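Local structure of shikimate dehydrogenase (NADP(+)) (Peptoclostridium difficile, 5DZS) at residues M1-L6 / E30-N35; Y146-K151 / I165-L170; K171-D176 / Q201-L206. The protein probably catalyses the reversible NADPH-linked reduction of 3-dehydroshikimate to shikimate, a step on the chorismate route to the aromatic amino acids. One frame throughout, in Å; residues are numbered along the deposited sequence.

Contact 1: residues M1-L6 / E30-N35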
loop_
_atom_site.group_PDB
_atom_site.type_symbol
_atom_site.label_atom_id
_atom_site.label_comp_id
_atom_site.label_asym_id
_atom_site.label_seq_id
_atom_site.Cartn_x
_atom_site.Cartn_y
_atom_site.Cartn_z
ATOM N N MET B 1 -7.455 5.545 -20.034
ATOM C CA MET B 1 -6.387 6.584 -19.780
ATOM C C MET B 1 -6.582 7.255 -18.440
ATOM O O MET B 1 -7.689 7.667 -18.117
ATOM C CB MET B 1 -6.443 7.631 -20.882
ATOM C CG MET B 1 -5.448 8.769 -20.731
ATOM S SD MET B 1 -3.738 8.263 -20.770
ATOM C CE MET B 1 -3.567 7.783 -22.470
ATOM N N ASN B 2 -5.522 7.330 -17.648
ATOM C CA ASN B 2 -5.549 8.074 -16.408
ATOM C C ASN B 2 -4.422 9.106 -16.409
ATOM O O ASN B 2 -3.373 8.901 -17.028
ATOM C CB ASN B 2 -5.464 7.192 -15.191
ATOM C CG ASN B 2 -6.774 6.487 -14.932
ATOM O OD1 ASN B 2 -6.930 5.306 -15.257
ATOM N ND2 ASN B 2 -7.748 7.223 -14.444
ATOM N N PHE B 3 -4.651 10.188 -15.692
ATOM C CA PHE B 3 -3.726 11.319 -15.600
ATOM C C PHE B 3 -3.112 11.478 -14.215
ATOM O O PHE B 3 -3.783 11.290 -13.189
ATOM C CB PHE B 3 -4.404 12.660 -15.959
ATOM C CG PHE B 3 -4.840 12.818 -17.404
ATOM C CD1 PHE B 3 -4.386 12.004 -18.409
ATOM C CD2 PHE B 3 -5.633 13.918 -17.768
ATOM C CE1 PHE B 3 -4.770 12.235 -19.751
ATOM C CE2 PHE B 3 -6.019 14.131 -19.076
ATOM C CZ PHE B 3 -5.562 13.308 -20.075
ATOM N N PHE B 4 -1.846 11.871 -14.231
ATOM C CA PHE B 4 -1.018 12.049 -13.043
ATOM C C PHE B 4 -0.097 13.241 -13.280
ATOM O O PHE B 4 0.080 13.693 -14.426
ATOM C CB PHE B 4 -0.124 10.811 -12.818
ATOM C CG PHE B 4 -0.883 9.532 -12.652
ATOM C CD1 PHE B 4 -1.315 8.798 -13.732
ATOM C CD2 PHE B 4 -1.191 9.070 -11.377
ATOM C CE1 PHE B 4 -2.036 7.639 -13.534
ATOM C CE2 PHE B 4 -1.909 7.925 -11.185
ATOM C CZ PHE B 4 -2.325 7.200 -12.263
ATOM N N GLY B 5 0.539 13.731 -12.226
ATOM C CA GLY B 5 1.530 14.759 -12.426
ATOM C C GLY B 5 2.261 15.161 -11.187
ATOM O O GLY B 5 2.068 14.567 -10.112
ATOM N N LEU B 6 3.086 16.180 -11.349
ATOM C CA LEU B 6 3.946 16.701 -10.301
ATOM C C LEU B 6 3.565 18.134 -9.987
ATOM O O LEU B 6 3.580 18.993 -10.876
ATOM C CB LEU B 6 5.410 16.652 -10.752
ATOM C CG LEU B 6 6.444 17.291 -9.817
ATOM C CD1 LEU B 6 6.482 16.615 -8.464
ATOM C CD2 LEU B 6 7.813 17.315 -10.472
ATOM N N GLU B 30 -1.791 2.332 -19.562
ATOM C CA GLU B 30 -2.356 3.484 -20.270
ATOM C C GLU B 30 -2.525 4.655 -19.308
ATOM O O GLU B 30 -3.591 4.887 -18.753
ATOM C CB GLU B 30 -3.712 3.132 -20.877
ATOM C CG GLU B 30 -4.183 4.116 -21.937
ATOM C CD GLU B 30 -5.660 3.960 -22.265
ATOM O OE1 GLU B 30 -6.373 3.193 -21.593
ATOM O OE2 GLU B 30 -6.114 4.633 -23.173
ATOM N N SER B 31 -1.454 5.402 -19.109
ATOM C CA SER B 31 -1.504 6.537 -18.239
ATOM C C SER B 31 -0.500 7.549 -18.728
ATOM O O SER B 31 0.353 7.248 -19.556
ATOM C CB SER B 31 -1.226 6.124 -16.792
ATOM O OG SER B 31 -2.352 5.406 -16.303
ATOM N N ALA B 32 -0.649 8.778 -18.215
ATOM C CA ALA B 32 0.229 9.873 -18.605
ATOM C C ALA B 32 0.513 10.805 -17.448
ATOM O O ALA B 32 -0.338 10.940 -16.561
ATOM C CB ALA B 32 -0.342 10.603 -19.799
ATOM N N TYR B 33 1.709 11.410 -17.454
ATOM C CA TYR B 33 2.184 12.242 -16.345
ATOM C C TYR B 33 2.792 13.529 -16.857
ATOM O O TYR B 33 3.610 13.518 -17.761
ATOM C CB TYR B 33 3.244 11.437 -15.573
ATOM C CG TYR B 33 3.771 11.995 -14.241
ATOM C CD1 TYR B 33 4.624 13.076 -14.214
ATOM C CD2 TYR B 33 3.475 11.370 -13.066
ATOM C CE1 TYR B 33 5.142 13.539 -13.003
ATOM C CE2 TYR B 33 3.989 11.796 -11.853
ATOM C CZ TYR B 33 4.828 12.866 -11.841
ATOM O OH TYR B 33 5.360 13.253 -10.600
ATOM N N LYS B 34 2.368 14.654 -16.291
ATOM C CA LYS B 34 2.960 15.930 -16.666
ATOM C C LYS B 34 3.233 16.818 -15.463
ATOM O O LYS B 34 2.753 16.560 -14.369
ATOM C CB LYS B 34 2.141 16.671 -17.704
ATOM C CG LYS B 34 0.942 17.411 -17.169
ATOM C CD LYS B 34 0.279 18.224 -18.289
ATOM C CE LYS B 34 -0.732 19.163 -17.719
ATOM N NZ LYS B 34 -0.141 20.404 -17.121
ATOM N N ASN B 35 3.969 17.876 -15.660
ATOM C CA ASN B 35 4.162 18.868 -14.616
ATOM C C ASN B 35 2.919 19.718 -14.427
ATOM O O ASN B 35 2.276 20.125 -15.409
ATOM C CB ASN B 35 5.316 19.811 -15.000
ATOM C CG ASN B 35 6.696 19.165 -14.861
ATOM O OD1 ASN B 35 6.913 18.315 -14.020
ATOM N ND2 ASN B 35 7.615 19.569 -15.730
HETATM O O HOH W 1 -4.869 3.807 -16.521
#

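Contact 2: residues Y146-K151 / I165-L170. With SO4 (sulfate ion), chain E.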
loop_
_atom_site.group_PDB
_atom_site.type_symbol
_atom_site.label_atom_id
_atom_site.label_comp_id
_atom_site.label_asym_id
_atom_site.label_seq_id
_atom_site.Cartn_x
_atom_site.Cartn_y
_atom_site.Cartn_z
ATOM N N TYR B 146 22.952 16.353 13.275
ATOM C CA TYR B 146 22.772 17.797 13.241
ATOM C C TYR B 146 21.919 18.149 12.022
ATOM O O TYR B 146 21.981 17.472 10.998
ATOM C CB TYR B 146 24.102 18.529 13.072
ATOM C CG TYR B 146 25.192 18.253 14.096
ATOM C CD1 TYR B 146 26.078 17.194 13.924
ATOM C CD2 TYR B 146 25.387 19.098 15.182
ATOM C CE1 TYR B 146 27.097 16.947 14.832
ATOM C CE2 TYR B 146 26.410 18.866 16.094
ATOM C CZ TYR B 146 27.256 17.790 15.914
ATOM O OH TYR B 146 28.272 17.561 16.820
ATOM N N VAL B 147 21.130 19.209 12.142
ATOM C CA VAL B 147 20.360 19.742 11.022
ATOM C C VAL B 147 20.749 21.213 10.952
ATOM O O VAL B 147 20.594 21.937 11.937
ATOM C CB VAL B 147 18.843 19.596 11.214
ATOM C CG1 VAL B 147 18.099 20.231 10.050
ATOM C CG2 VAL B 147 18.471 18.129 11.345
ATOM N N SER B 148 21.288 21.637 9.812
ATOM C CA SER B 148 21.753 23.022 9.636
ATOM C C SER B 148 20.741 23.899 8.914
ATOM O O SER B 148 20.191 23.507 7.889
ATOM C CB SER B 148 23.073 23.036 8.866
ATOM O OG SER B 148 23.653 24.329 8.887
ATOM N N THR B 149 20.510 25.092 9.455
ATOM C CA THR B 149 19.562 26.048 8.886
ATOM C C THR B 149 20.227 27.423 8.836
ATOM O O THR B 149 21.161 27.689 9.598
ATOM C CB THR B 149 18.256 26.087 9.714
ATOM O OG1 THR B 149 17.287 26.918 9.066
ATOM C CG2 THR B 149 18.509 26.587 11.139
ATOM N N ARG B 150 19.764 28.286 7.933
ATOM C CA ARG B 150 20.334 29.635 7.812
ATOM C C ARG B 150 20.064 30.477 9.061
ATOM O O ARG B 150 20.913 31.266 9.477
ATOM C CB ARG B 150 19.794 30.348 6.571
ATOM C CG ARG B 150 20.158 29.684 5.254
ATOM C CD ARG B 150 21.663 29.618 5.009
ATOM N NE ARG B 150 21.961 28.908 3.762
ATOM C CZ ARG B 150 23.184 28.619 3.323
ATOM N NH1 ARG B 150 23.339 27.969 2.176
ATOM N NH2 ARG B 150 24.247 28.969 4.025
ATOM N N LYS B 151 18.885 30.304 9.655
ATOM C CA LYS B 151 18.516 31.047 10.862
ATOM C C LYS B 151 17.641 30.173 11.746
ATOM O O LYS B 151 16.566 29.740 11.335
ATOM C CB LYS B 151 17.809 32.360 10.523
ATOM C CG LYS B 151 17.572 33.245 11.740
ATOM C CD LYS B 151 17.092 34.633 11.355
ATOM C CE LYS B 151 16.976 35.526 12.580
ATOM N NZ LYS B 151 16.588 36.917 12.222
ATOM N N ILE B 165 21.571 23.592 14.231
ATOM C CA ILE B 165 22.727 24.477 14.128
ATOM C C ILE B 165 22.564 25.409 12.943
ATOM O O ILE B 165 21.668 25.221 12.120
ATOM C CB ILE B 165 24.049 23.693 13.937
ATOM C CG1 ILE B 165 24.021 22.888 12.625
ATOM C CG2 ILE B 165 24.300 22.779 15.130
ATOM C CD1 ILE B 165 25.324 22.190 12.305
ATOM N N ASP B 166 23.418 26.431 12.876
ATOM C CA ASP B 166 23.440 27.324 11.719
ATOM C C ASP B 166 24.729 27.037 10.955
ATOM O O ASP B 166 25.571 26.269 11.421
ATOM C CB ASP B 166 23.269 28.809 12.091
ATOM C CG ASP B 166 24.412 29.359 12.915
ATOM O OD1 ASP B 166 25.530 28.805 12.892
ATOM O OD2 ASP B 166 24.184 30.388 13.579
ATOM N N TYR B 167 24.878 27.645 9.786
ATOM C CA TYR B 167 26.028 27.373 8.919
ATOM C C TYR B 167 27.367 27.871 9.491
ATOM O O TYR B 167 28.438 27.446 9.042
ATOM C CB TYR B 167 25.757 27.900 7.500
ATOM C CG TYR B 167 24.761 27.049 6.722
ATOM C CD1 TYR B 167 23.405 27.053 7.037
ATOM C CD2 TYR B 167 25.181 26.240 5.671
ATOM C CE1 TYR B 167 22.495 26.273 6.327
ATOM C CE2 TYR B 167 24.281 25.456 4.960
ATOM C CZ TYR B 167 22.940 25.478 5.290
ATOM O OH TYR B 167 22.037 24.702 4.575
ATOM N N GLU B 168 27.296 28.750 10.490
ATOM C CA GLU B 168 28.489 29.251 11.160
ATOM C C GLU B 168 29.034 28.172 12.082
ATOM O O GLU B 168 30.230 27.877 12.060
ATOM C CB GLU B 168 28.169 30.522 11.947
ATOM C CG GLU B 168 27.702 31.659 11.059
ATOM C CD GLU B 168 28.748 32.041 10.024
ATOM O OE1 GLU B 168 29.957 32.056 10.371
ATOM O OE2 GLU B 168 28.355 32.335 8.870
ATOM N N GLU B 169 28.146 27.573 12.877
ATOM C CA GLU B 169 28.529 26.490 13.782
ATOM C C GLU B 169 29.001 25.282 13.005
ATOM O O GLU B 169 29.828 24.520 13.474
ATOM C CB GLU B 169 27.357 26.056 14.653
ATOM C CG GLU B 169 26.787 27.131 15.558
ATOM C CD GLU B 169 25.582 26.623 16.313
ATOM O OE1 GLU B 169 25.759 25.985 17.376
ATOM O OE2 GLU B 169 24.456 26.878 15.847
ATOM N N LEU B 170 28.439 25.089 11.817
ATOM C CA LEU B 170 28.805 23.952 10.984
ATOM C C LEU B 170 30.280 23.949 10.608
ATOM O O LEU B 170 30.847 22.892 10.340
ATOM C CB LEU B 170 27.954 23.949 9.711
ATOM C CG LEU B 170 28.229 22.832 8.705
ATOM C CD1 LEU B 170 28.060 21.452 9.326
ATOM C CD2 LEU B 170 27.301 22.986 7.512
HETATM S S SO4 E . 17.476 26.166 5.509
HETATM O O1 SO4 E . 18.807 25.517 5.548
HETATM O O2 SO4 E . 17.666 27.632 5.452
HETATM O O3 SO4 E . 16.735 25.699 4.313
HETATM O O4 SO4 E . 16.698 25.814 6.718
HETATM O O HOH W 2 23.488 30.433 8.852
#

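Contact 3: residues K171-D176 / Q201-L206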
loop_
_atom_site.group_PDB
_atom_site.type_symbol
_atom_site.label_atom_id
_atom_site.label_comp_id
_atom_site.label_asym_id
_atom_site.label_seq_id
_atom_site.Cartn_x
_atom_site.Cartn_y
_atom_site.Cartn_z
ATOM N N LYS B 171 30.897 25.133 10.604
ATOM C CA LYS B 171 32.305 25.266 10.251
ATOM C C LYS B 171 33.211 24.438 11.159
ATOM O O LYS B 171 34.288 24.017 10.735
ATOM C CB LYS B 171 32.748 26.732 10.326
ATOM C CG LYS B 171 32.072 27.679 9.348
ATOM C CD LYS B 171 32.650 29.086 9.486
ATOM C CE LYS B 171 31.962 30.060 8.542
ATOM N NZ LYS B 171 32.452 31.455 8.704
ATOM N N HIS B 172 32.767 24.198 12.394
ATOM C CA HIS B 172 33.563 23.446 13.374
ATOM C C HIS B 172 33.084 22.012 13.613
ATOM O O HIS B 172 33.521 21.370 14.565
ATOM C CB HIS B 172 33.579 24.198 14.712
ATOM C CG HIS B 172 33.816 25.666 14.568
ATOM N ND1 HIS B 172 35.057 26.198 14.289
ATOM C CD2 HIS B 172 32.967 26.717 14.663
ATOM C CE1 HIS B 172 34.960 27.513 14.211
ATOM N NE2 HIS B 172 33.704 27.854 14.436
ATOM N N ILE B 173 32.183 21.506 12.772
ATOM C CA ILE B 173 31.703 20.130 12.934
ATOM C C ILE B 173 32.403 19.189 11.964
ATOM O O ILE B 173 32.508 19.468 10.762
ATOM C CB ILE B 173 30.166 19.999 12.748
ATOM C CG1 ILE B 173 29.418 20.427 14.012
ATOM C CG2 ILE B 173 29.769 18.542 12.538
ATOM C CD1 ILE B 173 29.665 21.848 14.441
ATOM N N LYS B 174 32.856 18.061 12.498
ATOM C CA LYS B 174 33.495 17.024 11.706
ATOM C C LYS B 174 32.621 15.771 11.841
ATOM O O LYS B 174 32.207 15.416 12.945
ATOM C CB LYS B 174 34.916 16.761 12.206
ATOM C CG LYS B 174 35.751 18.031 12.359
ATOM C CD LYS B 174 37.149 17.789 12.920
ATOM C CE LYS B 174 38.145 17.290 11.879
ATOM N NZ LYS B 174 37.849 15.938 11.331
ATOM N N GLY B 175 32.322 15.116 10.726
ATOM C CA GLY B 175 31.494 13.916 10.771
ATOM C C GLY B 175 31.702 12.978 9.603
ATOM O O GLY B 175 32.586 13.177 8.773
ATOM N N ASP B 176 30.871 11.945 9.551
ATOM C CA ASP B 176 30.930 10.942 8.491
ATOM C C ASP B 176 30.168 11.355 7.241
ATOM O O ASP B 176 30.706 11.328 6.137
ATOM C CB ASP B 176 30.328 9.627 8.997
ATOM C CG ASP B 176 31.125 9.027 10.131
ATOM O OD1 ASP B 176 32.224 8.509 9.855
ATOM O OD2 ASP B 176 30.646 9.048 11.287
ATOM N N GLN B 201 35.307 19.417 3.321
ATOM C CA GLN B 201 36.527 18.721 3.678
ATOM C C GLN B 201 36.402 17.947 5.003
ATOM O O GLN B 201 37.108 16.966 5.203
ATOM C CB GLN B 201 37.674 19.720 3.745
ATOM C CG GLN B 201 39.045 19.093 3.855
ATOM C CD GLN B 201 40.136 20.123 3.704
ATOM O OE1 GLN B 201 39.859 21.298 3.454
ATOM N NE2 GLN B 201 41.386 19.694 3.847
ATOM N N ASN B 202 35.477 18.358 5.878
ATOM C CA ASN B 202 35.312 17.706 7.189
ATOM C C ASN B 202 34.401 16.473 7.216
ATOM O O ASN B 202 34.082 15.970 8.297
ATOM C CB ASN B 202 34.818 18.725 8.234
ATOM C CG ASN B 202 35.819 19.833 8.503
ATOM O OD1 ASN B 202 37.027 19.665 8.309
ATOM N ND2 ASN B 202 35.321 20.970 8.981
ATOM N N PHE B 203 33.995 15.988 6.046
ATOM C CA PHE B 203 33.117 14.816 5.957
ATOM C C PHE B 203 33.694 13.791 4.996
ATOM O O PHE B 203 34.505 14.136 4.140
ATOM C CB PHE B 203 31.683 15.243 5.577
ATOM C CG PHE B 203 31.030 16.062 6.647
ATOM C CD1 PHE B 203 31.276 17.425 6.737
ATOM C CD2 PHE B 203 30.243 15.463 7.620
ATOM C CE1 PHE B 203 30.724 18.179 7.760
ATOM C CE2 PHE B 203 29.681 16.211 8.637
ATOM C CZ PHE B 203 29.923 17.571 8.710
ATOM N N ASP B 204 33.299 12.533 5.178
ATOM C CA ASP B 204 33.766 11.418 4.343
ATOM C C ASP B 204 32.817 11.063 3.201
ATOM O O ASP B 204 33.260 10.615 2.140
ATOM C CB ASP B 204 33.940 10.157 5.198
ATOM C CG ASP B 204 35.057 10.274 6.210
ATOM O OD1 ASP B 204 36.032 11.022 5.970
ATOM O OD2 ASP B 204 34.971 9.587 7.248
ATOM N N ILE B 205 31.517 11.261 3.425
ATOM C CA ILE B 205 30.489 10.880 2.449
ATOM C C ILE B 205 29.538 12.042 2.195
ATOM O O ILE B 205 29.069 12.675 3.143
ATOM C CB ILE B 205 29.665 9.689 2.984
ATOM C CG1 ILE B 205 30.598 8.516 3.342
ATOM C CG2 ILE B 205 28.598 9.270 1.977
ATOM C CD1 ILE B 205 29.913 7.388 4.086
ATOM N N LEU B 206 29.312 12.356 0.923
ATOM C CA LEU B 206 28.365 13.392 0.542
ATOM C C LEU B 206 27.168 12.766 -0.140
ATOM O O LEU B 206 27.323 11.982 -1.074
ATOM C CB LEU B 206 28.959 14.412 -0.430
ATOM C CG LEU B 206 29.900 15.484 0.098
ATOM C CD1 LEU B 206 31.225 14.868 0.503
ATOM C CD2 LEU B 206 30.099 16.541 -0.981
HETATM O O HOH W 3 32.410 21.548 8.892
HETATM O O HOH W 4 32.860 7.420 7.306
#

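Contact 1: residues M1-L6 / E30-N35
F4 and A32 lie at the middle of a parallel strand pair, 2-6 beside 31-35, whose axes approach to 4.4 Å with their directions 28° apart. The ladder is regular: A32 N donates to N2 O, F4 N to A32 O at 2.9 Å, K34 N to F4 O and L6 N to K34 O, with a weak N2 N to E30 O bond at the N-terminal end of the pair. There the terminal amine M1 N pairs with E30 OE1 at 3.0 Å, a salt bridge whose hydrogen bond is weak, in one of the two conformers of E30. The bent M1 chain lays SD along the backbone of S31. Water 1 donates to both N2 OD1 and E30 O.

On the face carrying F4 and Y33, the Y33 ring swings across the neighbouring strand, its CG anti to the backbone N (chi1 -172°). G5 CA sits 3.7 Å from the ring centroid, almost on the normal, a CH-pi contact. Further along, Y33 OH touches L6 CB at 3.4 Å and bonds N59, while H20 stacks on the ring. The F4 ring presents its edge to S31 OG, 3.6 Å from CE1. N35 OD1 lies 3.8 Å from L6 CD2 and accepts from S14, a predicted shikimate-binding residue.

Helix 16-27 links the two strands and covers the face carrying S31 and Y33, which makes this the opening beta-alpha-beta unit of the substrate-binding domain of the shikimate dehydrogenase family.

Contact 2: residues Y146-K151 / I165-L170
R150 and Y167 meet flat: in one of the two conformers modelled for R150, the guanidinium lies over one ring face with its plane 15° from that of the tyrosine ring, and CZ is 3.6 Å from the ring centroid, a stacked cation-pi pair. The guanidinium atom nearest the ring is NH2, 3.3 Å from Y167 CD2 and shifted toward the rim. Over the opposite face stands S148 OG, 3.3 Å from Y167 CD1, so the ring is clamped between a charge and a hydroxyl. That hydroxyl is buried and finds no hydrogen-bonding partner in the model. The R150 chain folds back at chi2 (-61°), bringing the guanidinium over the ring, and NH1 is held by the carbonyl of P194.

Behind these groups two parallel strands pair. I165 N donates to V147 O at 3.0 Å, and T149 N to I165 O at 2.9 Å. I165 CG2 packs on Y146 CD2, while CG1 lies against S148 CB. D166 OD1 accepts from E169 N in an Asx motif, which helps to hold the turn that carries Y167. Water 2 donates to R150 O and accepts from Y167 N.

Beside T149 and R150 a sulfate, probably from the crystallisation liquor, takes a 2.7 Å hydrogen bond at O4 from T149 OG1, another from T126 and a weak one from R150 N. In this Rossmann-type domain, the hydroxyls of T149 and T126 and the backbone N-H of R150 make a place receptive to an anion; this is consistent with a site for the 2'-phosphate of NADP(H), as in relatives.

Contact 3: residues K171-D176 / Q201-L206
F203 packs beneath the loop 171-176 at the N-terminal ends of two neighbouring inner strands of the parallel, Rossmann-type nucleotide-binding sheet: the loop leads into strand 177-180, and the residues around F203 lead into strand 205-208. Starting at its CB, 3.9 Å from G175 O, the side chain runs under the loop. CG keeps a similar separation from that oxygen. On one flank CD2 comes to 3.5 Å from G175 O, and CE2 is equally near G175 N, which lies over the ring face. On the other flank CE1 comes within 3.7 Å of I173 O, and CZ at the tip ends 4.0 Å from I173 CG2. The torsion at chi1 (-66°), with CG anti to the carbonyl carbon, points the ring back along the loop. V122 and I178 add further packing around it.

N202 meets the loop at two places: its carbonyl accepts from G175 N at 3.1 Å, and its CB meets I173 O. Rather than reaching that oxygen directly, ND2 is joined to it by water 3, which accepts from the amide and donates to the carbonyl.

At the far end, just before strand 177-180, D176 O is gripped by two backbone donors, D204 N and I205 N; I205 N approaches nearly along the C=O axis, whereas D204 N comes from above the carbonyl plane. D176 OD2 accepts from V120 N, outside the pair. The remaining oxygen, D176 OD1, stands 3.9 Å from D204 OD2, a close approach of like charges probably eased by water 4, which donates one hydrogen to each.

How the contacts relate
Contact 1 belongs to the substrate-binding half of the chain; contacts 2 and 3 both belong to the parallel sheet of the nucleotide-binding half. Their centres lie about 39 and 41 Å from that of contact 1, on the opposite side of the chain's centre, with nearest atoms about 22 Å away in each case. Contacts 2 and 3 adjoin: their centres are 13 Å apart, Y146 CE1 packs on I173 CG2 at 3.9 Å, and K171 NZ of contact 3 forms a salt bridge with E168 OE1 of contact 2. L6 of contact 1 neighbours T61, predicted to bind shikimate. The sulfate lies at contact 2, held by T149. V147 and I205 each sit about 11 Å, side chain to side chain, from L209, predicted to bind NADP(+).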